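Local coordinates for protein malate synthase (Haloferax volcanii, PDB 3OYZ) that catalyses the magnesium-dependent condensation of acetyl-CoA with glyoxylate and the hydrolysis that yields (S)-malate, the second step of the glyoxylate bypass, at residues M102-P108 with V140-H144; V191-K195 with A390-A394; Y241-M245 with Q263-A267. One frame throughout, in Å; residues are numbered along the deposited sequence.

Interaction 1: residues M102-P108 with V140-H144; sequences MLDITDP and VEHEH
Just past the end of helix 127-143, His144 turns its imidazole onto the C-terminal turn of helix 92-105, joining two successive outer helices of the TIM barrel, one before and one after strand 118-121. NE2 gives its N-H to Leu103 O at 2.8 Å. The bond is somewhat bent, 147° at the hydrogen; the oxygen lies close to the ring plane, whereas the nitrogen stands 25° off the carbonyl plane of Leu103. The same oxygen also takes a weak bond from Thr106 N. One ring face carries a CH-pi contact from Asp107 CA, 3.7 Å from the centroid, with Pro108 CD beside it over the same face. At the ring edge, Thr106 OG1 lies 3.0 Å from His144 CD2. A chi1 of 46° sets that hydroxyl between its backbone N and carbonyl carbon, from where it donates to Met102 O at 2.8 Å; the same carbonyl accepts from Thr106 N. Val140 fits in behind with both methyls: CG1 presses on Thr106 OG1 at 3.2 Å, and CG2 reaches Leu103 CA and Met102 CE. Phe119 of strand 118-121 covers Met102 and Thr106 from the barrel side. Leu103 CD1 spans Glu143 CB and His144 NE2, while Pro108 CG sits 3.4 Å from His144 O.

Interaction 2: residues V191-K195 with A390-A394; sequences VDYTK and ATYQA. With MG (magnesium ion), chain D; PYR (pyruvic acid), chain C.
Val191 and Ala390 meet in a buried, nearly parallel helix-helix contact at the active site, where helix 190-197, which follows barrel strand 183-188, lies against helix 389-395 just after the antiparallel pair 364-369 and 382-387. The short axes come within 8.1 Å at 23°, a closeness consistent with the small side chains of Ala390 and Ala394. With CG1 anti to its backbone N (chi1 -171°), Val191 sends this methyl across the interface, 3.6 Å from Ala390 CB; its other methyl, CG2, faces the pyruvate carboxylate, and bound acetyl-CoA also touches the side chain. One turn on, Ala394 CB rests on Val191 O and Thr194 CG2, while Lys195 CB lies over Ala394 CA.

Pyruvate occupies the glyoxylate site, to which Val191 and Asp192 belong. At the start of helix 190-197, Val191 N donates to pyruvate OXT at 2.8 Å (153° at the hydrogen). The next amide, Asp192 N, donates to pyruvate O at 2.9 Å. The helix start would probably add to the attraction for this anion. Asp192 OD2 binds the magnesium ion at 1.9 Å, while Asp192 OD1 turns to Ala390 CB at 3.4 Å, so Ala390 of the second helix packs against the metal-binding carboxylate. Pyruvate chelates the magnesium through carboxylate O and keto O3; two waters and Glu158 bring the ligands to six. Arg84 also bonds pyruvate. Thr391 OG1 bonds the backbone N of Asp388, the predicted proton acceptor, and so ties it to helix 389-395. An alpha-keto acid chelated to magnesium by acidic residues at the mouth of a TIM barrel is characteristic of malate synthases and, more widely, of the HpcH/HpaI aldolase family.

Interaction 3: residues Y241-M245 with Q263-A267; sequences YRERM and QVVEA
Tyr241 lays its ring under the side chain of Gln263, ring and amide planes 9° apart. From CB the ring leaves anti to the backbone N and heads for the other helix. CG and CD1 lie beneath Gln263 NE2; Gln263 CG makes a CH-pi contact over the face, 3.9 Å from the Tyr241 ring centroid, and CD2 has Glu266 CB near the ring plane; CE2 approaches Gln263 CB to 3.4 Å. CE1 and CZ run under the amide carbon, and OH ends 3.5 Å from Ala267 CB, with hydrogen bonds to Ser258 OG and Trp257 O of barrel strand 255-258. Helices 238-249 and 261-269 are the last two outer helices of the TIM barrel, on either side of that strand in sequence, and their segments cross at 42°. Gln263 is fixed in its turn: OE1 bonds the N of Leu259, a residue assigned to acetyl-CoA binding, and NE2 bonds Tyr232 O. Met245 SD packs on Ala267 CA at 3.5 Å, and both residues also touch Ile256. Arg242 grips Glu266 side-on in a salt bridge: NE donates to OE1 at 2.8 Å and 158°, OE1 lying nearly in the guanidinium plane, and NH2 to OE2 at 3.0 Å, OE2 standing further out of it; both oxygens are met on their syn sides.

How the interactions relate
All three contacts involve helices of one TIM barrel, each including at least one helix that follows a strand of its eight-stranded parallel sheet. Interaction 1 comes first and closes before the others open, joining helices 92-105 and 127-143; interaction 3, between helices 238-249 and 261-269, is nested inside the long loop closed by interaction 2. Interaction 1 stands well apart, its centre 31 Å from that of interaction 2 and 35 Å from that of interaction 3. Interactions 2 and 3 are closer, nearest atoms about 9 Å apart. Interactions 1 and 3 join consecutive outer helices, whereas interaction 2 brings a helix from beyond the barrel strands to the magnesium and substrate site.

Interaction 1: residues M102-P108 with V140-H144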
loop_
_atom_site.group_PDB
_atom_site.type_symbol
_atom_site.label_atom_id
_atom_site.label_comp_id
_atom_site.label_asym_id
_atom_site.label_seq_id
_atom_site.Cartn_x
_atom_site.Cartn_y
_atom_site.Cartn_z
ATOM N N MET A 102 -14.086 8.273 31.721
ATOM C CA MET A 102 -14.845 9.186 30.889
ATOM C C MET A 102 -16.107 9.547 31.604
ATOM O O MET A 102 -16.687 10.645 31.409
ATOM C CB MET A 102 -15.387 8.558 29.554
ATOM C CG MET A 102 -14.332 8.180 28.563
ATOM S SD MET A 102 -14.906 7.574 26.914
ATOM C CE MET A 102 -16.461 8.360 26.807
ATOM N N LEU A 103 -16.610 8.552 32.332
ATOM C CA LEU A 103 -17.843 8.795 33.053
ATOM C C LEU A 103 -17.612 9.946 34.116
ATOM O O LEU A 103 -18.438 10.857 34.230
ATOM C CB LEU A 103 -18.236 7.481 33.715
ATOM C CG LEU A 103 -19.604 7.363 34.399
ATOM C CD1 LEU A 103 -20.810 7.572 33.467
ATOM C CD2 LEU A 103 -19.685 6.029 35.155
ATOM N N ASP A 104 -16.528 9.890 34.883
ATOM C CA ASP A 104 -16.138 10.949 35.864
ATOM C C ASP A 104 -15.961 12.305 35.199
ATOM O O ASP A 104 -16.588 13.309 35.599
ATOM C CB ASP A 104 -14.791 10.616 36.536
ATOM C CG ASP A 104 -14.846 9.381 37.393
ATOM O OD1 ASP A 104 -15.977 8.990 37.762
ATOM O OD2 ASP A 104 -13.766 8.805 37.700
ATOM N N ILE A 105 -15.155 12.329 34.133
ATOM C CA ILE A 105 -14.869 13.562 33.413
ATOM C C ILE A 105 -16.125 14.245 32.900
ATOM O O ILE A 105 -16.164 15.488 32.917
ATOM C CB ILE A 105 -13.786 13.368 32.348
ATOM C CG1 ILE A 105 -12.495 12.983 33.070
ATOM C CG2 ILE A 105 -13.638 14.574 31.466
ATOM C CD1 ILE A 105 -11.424 12.332 32.165
ATOM N N THR A 106 -17.166 13.509 32.490
ATOM C CA THR A 106 -18.300 14.216 31.875
ATOM C C THR A 106 -19.422 14.514 32.863
ATOM O O THR A 106 -20.499 14.955 32.479
ATOM C CB THR A 106 -18.947 13.346 30.736
ATOM O OG1 THR A 106 -19.081 12.030 31.282
ATOM C CG2 THR A 106 -17.965 13.212 29.560
ATOM N N ASP A 107 -19.239 14.211 34.133
ATOM C CA ASP A 107 -20.281 14.579 35.117
ATOM C C ASP A 107 -20.540 16.086 34.958
ATOM O O ASP A 107 -19.610 16.848 35.144
ATOM C CB ASP A 107 -19.723 14.282 36.511
ATOM C CG ASP A 107 -20.697 14.602 37.646
ATOM O OD1 ASP A 107 -21.758 15.245 37.436
ATOM O OD2 ASP A 107 -20.348 14.152 38.758
ATOM N N PRO A 108 -21.746 16.527 34.576
ATOM C CA PRO A 108 -22.056 17.905 34.209
ATOM C C PRO A 108 -21.997 18.870 35.436
ATOM O O PRO A 108 -21.736 20.060 35.279
ATOM C CB PRO A 108 -23.516 17.815 33.739
ATOM C CG PRO A 108 -23.698 16.388 33.382
ATOM C CD PRO A 108 -22.961 15.697 34.507
ATOM N N VAL A 140 -22.222 6.701 28.718
ATOM C CA VAL A 140 -21.820 7.996 29.299
ATOM C C VAL A 140 -22.768 9.117 28.978
ATOM O O VAL A 140 -23.227 9.805 29.924
ATOM C CB VAL A 140 -20.378 8.359 28.886
ATOM C CG1 VAL A 140 -20.116 9.826 29.170
ATOM C CG2 VAL A 140 -19.409 7.399 29.525
ATOM N N GLU A 141 -23.065 9.352 27.695
ATOM C CA GLU A 141 -24.099 10.280 27.257
ATOM C C GLU A 141 -25.437 10.164 27.972
ATOM O O GLU A 141 -26.019 11.157 28.467
ATOM C CB GLU A 141 -24.320 10.315 25.731
ATOM C CG GLU A 141 -23.042 10.824 25.036
ATOM C CD GLU A 141 -23.027 10.526 23.519
ATOM O OE1 GLU A 141 -23.759 9.607 23.049
ATOM O OE2 GLU A 141 -22.246 11.184 22.800
ATOM N N HIS A 142 -25.954 8.944 27.986
ATOM C CA HIS A 142 -27.253 8.731 28.612
ATOM C C HIS A 142 -27.161 8.918 30.143
ATOM O O HIS A 142 -28.069 9.482 30.732
ATOM C CB HIS A 142 -27.842 7.360 28.261
ATOM C CG HIS A 142 -28.484 7.338 26.899
ATOM N ND1 HIS A 142 -29.842 7.462 26.713
ATOM C CD2 HIS A 142 -27.933 7.355 25.659
ATOM C CE1 HIS A 142 -30.111 7.462 25.415
ATOM N NE2 HIS A 142 -28.963 7.412 24.755
ATOM N N GLU A 143 -26.102 8.464 30.777
ATOM C CA GLU A 143 -25.963 8.540 32.225
ATOM C C GLU A 143 -25.914 10.034 32.635
ATOM O O GLU A 143 -26.334 10.362 33.739
ATOM C CB GLU A 143 -24.708 7.840 32.745
ATOM C CG GLU A 143 -24.861 6.327 32.757
ATOM C CD GLU A 143 -26.055 5.875 33.612
ATOM O OE1 GLU A 143 -26.073 6.307 34.793
ATOM O OE2 GLU A 143 -26.966 5.140 33.134
ATOM N N HIS A 144 -25.525 10.953 31.756
ATOM C CA HIS A 144 -25.194 12.306 32.215
ATOM C C HIS A 144 -26.085 13.291 31.485
ATOM O O HIS A 144 -25.780 14.475 31.471
ATOM C CB HIS A 144 -23.718 12.656 31.987
ATOM C CG HIS A 144 -22.815 12.085 33.028
ATOM N ND1 HIS A 144 -23.244 11.858 34.316
ATOM C CD2 HIS A 144 -21.513 11.713 33.003
ATOM C CE1 HIS A 144 -22.268 11.320 35.027
ATOM N NE2 HIS A 144 -21.200 11.240 34.259
#

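Interaction 2: residues V191-K195 with A390-A394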
loop_
_atom_site.group_PDB
_atom_site.type_symbol
_atom_site.label_atom_id
_atom_site.label_comp_id
_atom_site.label_asym_id
_atom_site.label_seq_id
_atom_site.Cartn_x
_atom_site.Cartn_y
_atom_site.Cartn_z
ATOM N N VAL A 191 4.163 4.462 16.744
ATOM C CA VAL A 191 5.089 3.874 17.716
ATOM C C VAL A 191 4.538 2.514 18.161
ATOM O O VAL A 191 5.209 1.496 18.005
ATOM C CB VAL A 191 5.379 4.782 18.928
ATOM C CG1 VAL A 191 6.518 4.127 19.692
ATOM C CG2 VAL A 191 5.839 6.139 18.436
ATOM N N ASP A 192 3.334 2.494 18.714
ATOM C CA ASP A 192 2.731 1.210 19.049
ATOM C C ASP A 192 2.459 0.354 17.793
ATOM O O ASP A 192 2.519 -0.882 17.857
ATOM C CB ASP A 192 1.425 1.465 19.773
ATOM C CG ASP A 192 1.635 1.726 21.283
ATOM O OD1 ASP A 192 2.413 0.927 21.832
ATOM O OD2 ASP A 192 1.094 2.732 21.814
ATOM N N TYR A 193 2.296 0.993 16.637
ATOM C CA TYR A 193 2.086 0.206 15.427
ATOM C C TYR A 193 3.351 -0.530 15.055
ATOM O O TYR A 193 3.322 -1.711 14.719
ATOM C CB TYR A 193 1.693 1.173 14.310
ATOM C CG TYR A 193 1.397 0.498 12.975
ATOM C CD1 TYR A 193 0.152 -0.087 12.751
ATOM C CD2 TYR A 193 2.342 0.501 11.945
ATOM C CE1 TYR A 193 -0.138 -0.696 11.475
ATOM C CE2 TYR A 193 2.063 -0.072 10.713
ATOM C CZ TYR A 193 0.812 -0.615 10.466
ATOM O OH TYR A 193 0.661 -1.186 9.206
ATOM N N THR A 194 4.501 0.138 15.153
ATOM C CA THR A 194 5.814 -0.507 14.949
ATOM C C THR A 194 5.995 -1.731 15.785
ATOM O O THR A 194 6.475 -2.763 15.278
ATOM C CB THR A 194 6.959 0.467 15.296
ATOM O OG1 THR A 194 6.875 1.494 14.323
ATOM C CG2 THR A 194 8.405 -0.182 15.173
ATOM N N LYS A 195 5.588 -1.602 17.053
ATOM C CA LYS A 195 5.545 -2.689 18.026
ATOM C C LYS A 195 4.676 -3.861 17.534
ATOM O O LYS A 195 5.061 -5.023 17.461
ATOM C CB LYS A 195 5.005 -2.117 19.352
ATOM C CG LYS A 195 4.533 -3.139 20.411
ATOM C CD LYS A 195 3.977 -2.528 21.705
ATOM C CE LYS A 195 2.581 -1.913 21.676
ATOM N NZ LYS A 195 1.670 -2.642 20.753
ATOM N N ALA A 390 5.288 3.208 24.746
ATOM C CA ALA A 390 5.237 2.685 23.362
ATOM C C ALA A 390 6.658 2.543 22.799
ATOM O O ALA A 390 7.006 1.565 22.149
ATOM C CB ALA A 390 4.395 3.614 22.491
ATOM N N THR A 391 7.480 3.563 23.013
ATOM C CA THR A 391 8.828 3.551 22.493
ATOM C C THR A 391 9.598 2.385 23.111
ATOM O O THR A 391 10.402 1.692 22.456
ATOM C CB THR A 391 9.602 4.859 22.882
ATOM O OG1 THR A 391 8.739 5.989 22.805
ATOM C CG2 THR A 391 10.817 5.074 21.999
ATOM N N TYR A 392 9.428 2.255 24.422
ATOM C CA TYR A 392 9.985 1.137 25.115
ATOM C C TYR A 392 9.525 -0.187 24.488
ATOM O O TYR A 392 10.336 -1.078 24.203
ATOM C CB TYR A 392 9.474 1.259 26.558
ATOM C CG TYR A 392 9.828 0.077 27.385
ATOM C CD1 TYR A 392 11.129 -0.092 27.836
ATOM C CD2 TYR A 392 8.876 -0.866 27.741
ATOM C CE1 TYR A 392 11.478 -1.167 28.608
ATOM C CE2 TYR A 392 9.227 -1.984 28.490
ATOM C CZ TYR A 392 10.533 -2.115 28.924
ATOM O OH TYR A 392 10.928 -3.179 29.700
ATOM N N GLN A 393 8.205 -0.385 24.336
ATOM C CA GLN A 393 7.708 -1.651 23.771
ATOM C C GLN A 393 8.305 -1.881 22.372
ATOM O O GLN A 393 8.828 -2.976 22.036
ATOM C CB GLN A 393 6.159 -1.546 23.716
ATOM C CG GLN A 393 5.491 -1.587 25.072
ATOM C CD GLN A 393 5.861 -2.867 25.833
ATOM O OE1 GLN A 393 6.135 -3.921 25.239
ATOM N NE2 GLN A 393 5.907 -2.769 27.163
ATOM N N ALA A 394 8.290 -0.835 21.543
ATOM C CA ALA A 394 8.867 -0.976 20.189
ATOM C C ALA A 394 10.340 -1.311 20.128
ATOM O O ALA A 394 10.779 -2.053 19.235
ATOM C CB ALA A 394 8.591 0.262 19.292
HETATM MG MG MG D . 0.294 4.295 21.113
HETATM C C PYR C . 1.751 5.762 19.296
HETATM O O PYR C . 1.625 4.579 19.763
HETATM O OXT PYR C . 2.451 6.033 18.253
HETATM C CA PYR C . 0.968 6.754 19.888
HETATM O O3 PYR C . 0.157 6.453 20.863
HETATM C CB PYR C . 0.993 8.138 19.355
HETATM O O HOH W 1 1.274 5.321 23.009
HETATM O O HOH W 2 -1.332 4.471 22.257
#

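Interaction 3: residues Y241-M245 with Q263-A267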
loop_
_atom_site.group_PDB
_atom_site.type_symbol
_atom_site.label_atom_id
_atom_site.label_comp_id
_atom_site.label_asym_id
_atom_site.label_seq_id
_atom_site.Cartn_x
_atom_site.Cartn_y
_atom_site.Cartn_z
ATOM N N TYR A 241 10.448 17.292 10.444
ATOM C CA TYR A 241 9.025 17.431 10.696
ATOM C C TYR A 241 8.399 18.084 9.481
ATOM O O TYR A 241 7.357 17.599 8.998
ATOM C CB TYR A 241 8.782 18.231 11.961
ATOM C CG TYR A 241 7.398 18.233 12.604
ATOM C CD1 TYR A 241 6.697 17.045 12.863
ATOM C CD2 TYR A 241 6.839 19.447 13.019
ATOM C CE1 TYR A 241 5.444 17.084 13.535
ATOM C CE2 TYR A 241 5.622 19.516 13.672
ATOM C CZ TYR A 241 4.940 18.329 13.938
ATOM O OH TYR A 241 3.759 18.476 14.611
ATOM N N ARG A 242 9.061 19.093 8.912
ATOM C CA ARG A 242 8.480 19.723 7.731
ATOM C C ARG A 242 8.394 18.793 6.535
ATOM O O ARG A 242 7.383 18.805 5.836
ATOM C CB ARG A 242 9.250 20.971 7.236
ATOM C CG ARG A 242 9.107 22.188 8.114
ATOM C CD ARG A 242 10.169 23.216 7.707
ATOM N NE ARG A 242 9.990 24.339 8.609
ATOM C CZ ARG A 242 10.821 25.366 8.711
ATOM N NH1 ARG A 242 11.891 25.411 7.929
ATOM N NH2 ARG A 242 10.554 26.341 9.577
ATOM N N GLU A 243 9.460 18.056 6.260
ATOM C CA GLU A 243 9.478 17.109 5.133
ATOM C C GLU A 243 8.408 15.984 5.318
ATOM O O GLU A 243 7.795 15.545 4.333
ATOM C CB GLU A 243 10.853 16.423 5.105
ATOM C CG GLU A 243 11.940 17.393 4.580
ATOM C CD GLU A 243 13.345 16.789 4.628
ATOM O OE1 GLU A 243 13.545 15.696 5.225
ATOM O OE2 GLU A 243 14.273 17.438 4.090
ATOM N N ARG A 244 8.230 15.510 6.556
ATOM C CA ARG A 244 7.201 14.489 6.848
ATOM C C ARG A 244 5.813 15.077 6.574
ATOM O O ARG A 244 4.953 14.445 5.942
ATOM C CB ARG A 244 7.323 14.023 8.300
ATOM C CG ARG A 244 6.175 13.091 8.700
ATOM C CD ARG A 244 6.177 11.874 7.671
ATOM N NE ARG A 244 5.398 10.832 8.319
ATOM C CZ ARG A 244 5.895 9.770 8.921
ATOM N NH1 ARG A 244 7.212 9.474 8.889
ATOM N NH2 ARG A 244 5.020 9.038 9.576
ATOM N N MET A 245 5.564 16.306 7.013
ATOM C CA MET A 245 4.241 16.919 6.767
ATOM C C MET A 245 3.949 17.080 5.296
ATOM O O MET A 245 2.834 16.809 4.856
ATOM C CB MET A 245 4.101 18.271 7.473
ATOM C CG MET A 245 4.009 18.034 8.988
ATOM S SD MET A 245 3.748 19.712 9.753
ATOM C CE MET A 245 5.413 20.393 9.742
ATOM N N GLN A 263 6.362 22.251 17.873
ATOM C CA GLN A 263 5.704 21.470 16.792
ATOM C C GLN A 263 4.321 22.009 16.432
ATOM O O GLN A 263 3.977 22.136 15.246
ATOM C CB GLN A 263 5.730 19.966 17.069
ATOM C CG GLN A 263 7.108 19.345 16.895
ATOM C CD GLN A 263 7.055 17.810 17.018
ATOM O OE1 GLN A 263 6.130 17.313 17.629
ATOM N NE2 GLN A 263 8.060 17.089 16.565
ATOM N N VAL A 264 3.569 22.465 17.427
ATOM C CA VAL A 264 2.281 23.070 17.136
ATOM C C VAL A 264 2.382 24.204 16.102
ATOM O O VAL A 264 1.655 24.297 15.082
ATOM C CB VAL A 264 1.575 23.537 18.425
ATOM C CG1 VAL A 264 0.294 24.227 18.034
ATOM C CG2 VAL A 264 1.173 22.344 19.245
ATOM N N VAL A 265 3.341 25.102 16.356
ATOM C CA VAL A 265 3.462 26.265 15.475
ATOM C C VAL A 265 3.846 25.771 14.098
ATOM O O VAL A 265 3.270 26.198 13.118
ATOM C CB VAL A 265 4.547 27.297 15.945
ATOM C CG1 VAL A 265 4.707 28.407 14.859
ATOM C CG2 VAL A 265 4.153 27.904 17.307
ATOM N N GLU A 266 4.881 24.948 13.977
ATOM C CA GLU A 266 5.280 24.457 12.638
ATOM C C GLU A 266 4.134 23.754 11.879
ATOM O O GLU A 266 3.824 24.029 10.715
ATOM C CB GLU A 266 6.436 23.468 12.796
ATOM C CG GLU A 266 7.751 24.163 13.132
ATOM C CD GLU A 266 8.391 24.870 11.921
ATOM O OE1 GLU A 266 8.194 24.440 10.763
ATOM O OE2 GLU A 266 9.083 25.890 12.100
ATOM N N ALA A 267 3.418 22.895 12.599
ATOM C CA ALA A 267 2.395 22.092 11.941
ATOM C C ALA A 267 1.185 22.960 11.633
ATOM O O ALA A 267 0.451 22.670 10.702
ATOM C CB ALA A 267 2.003 20.878 12.846
#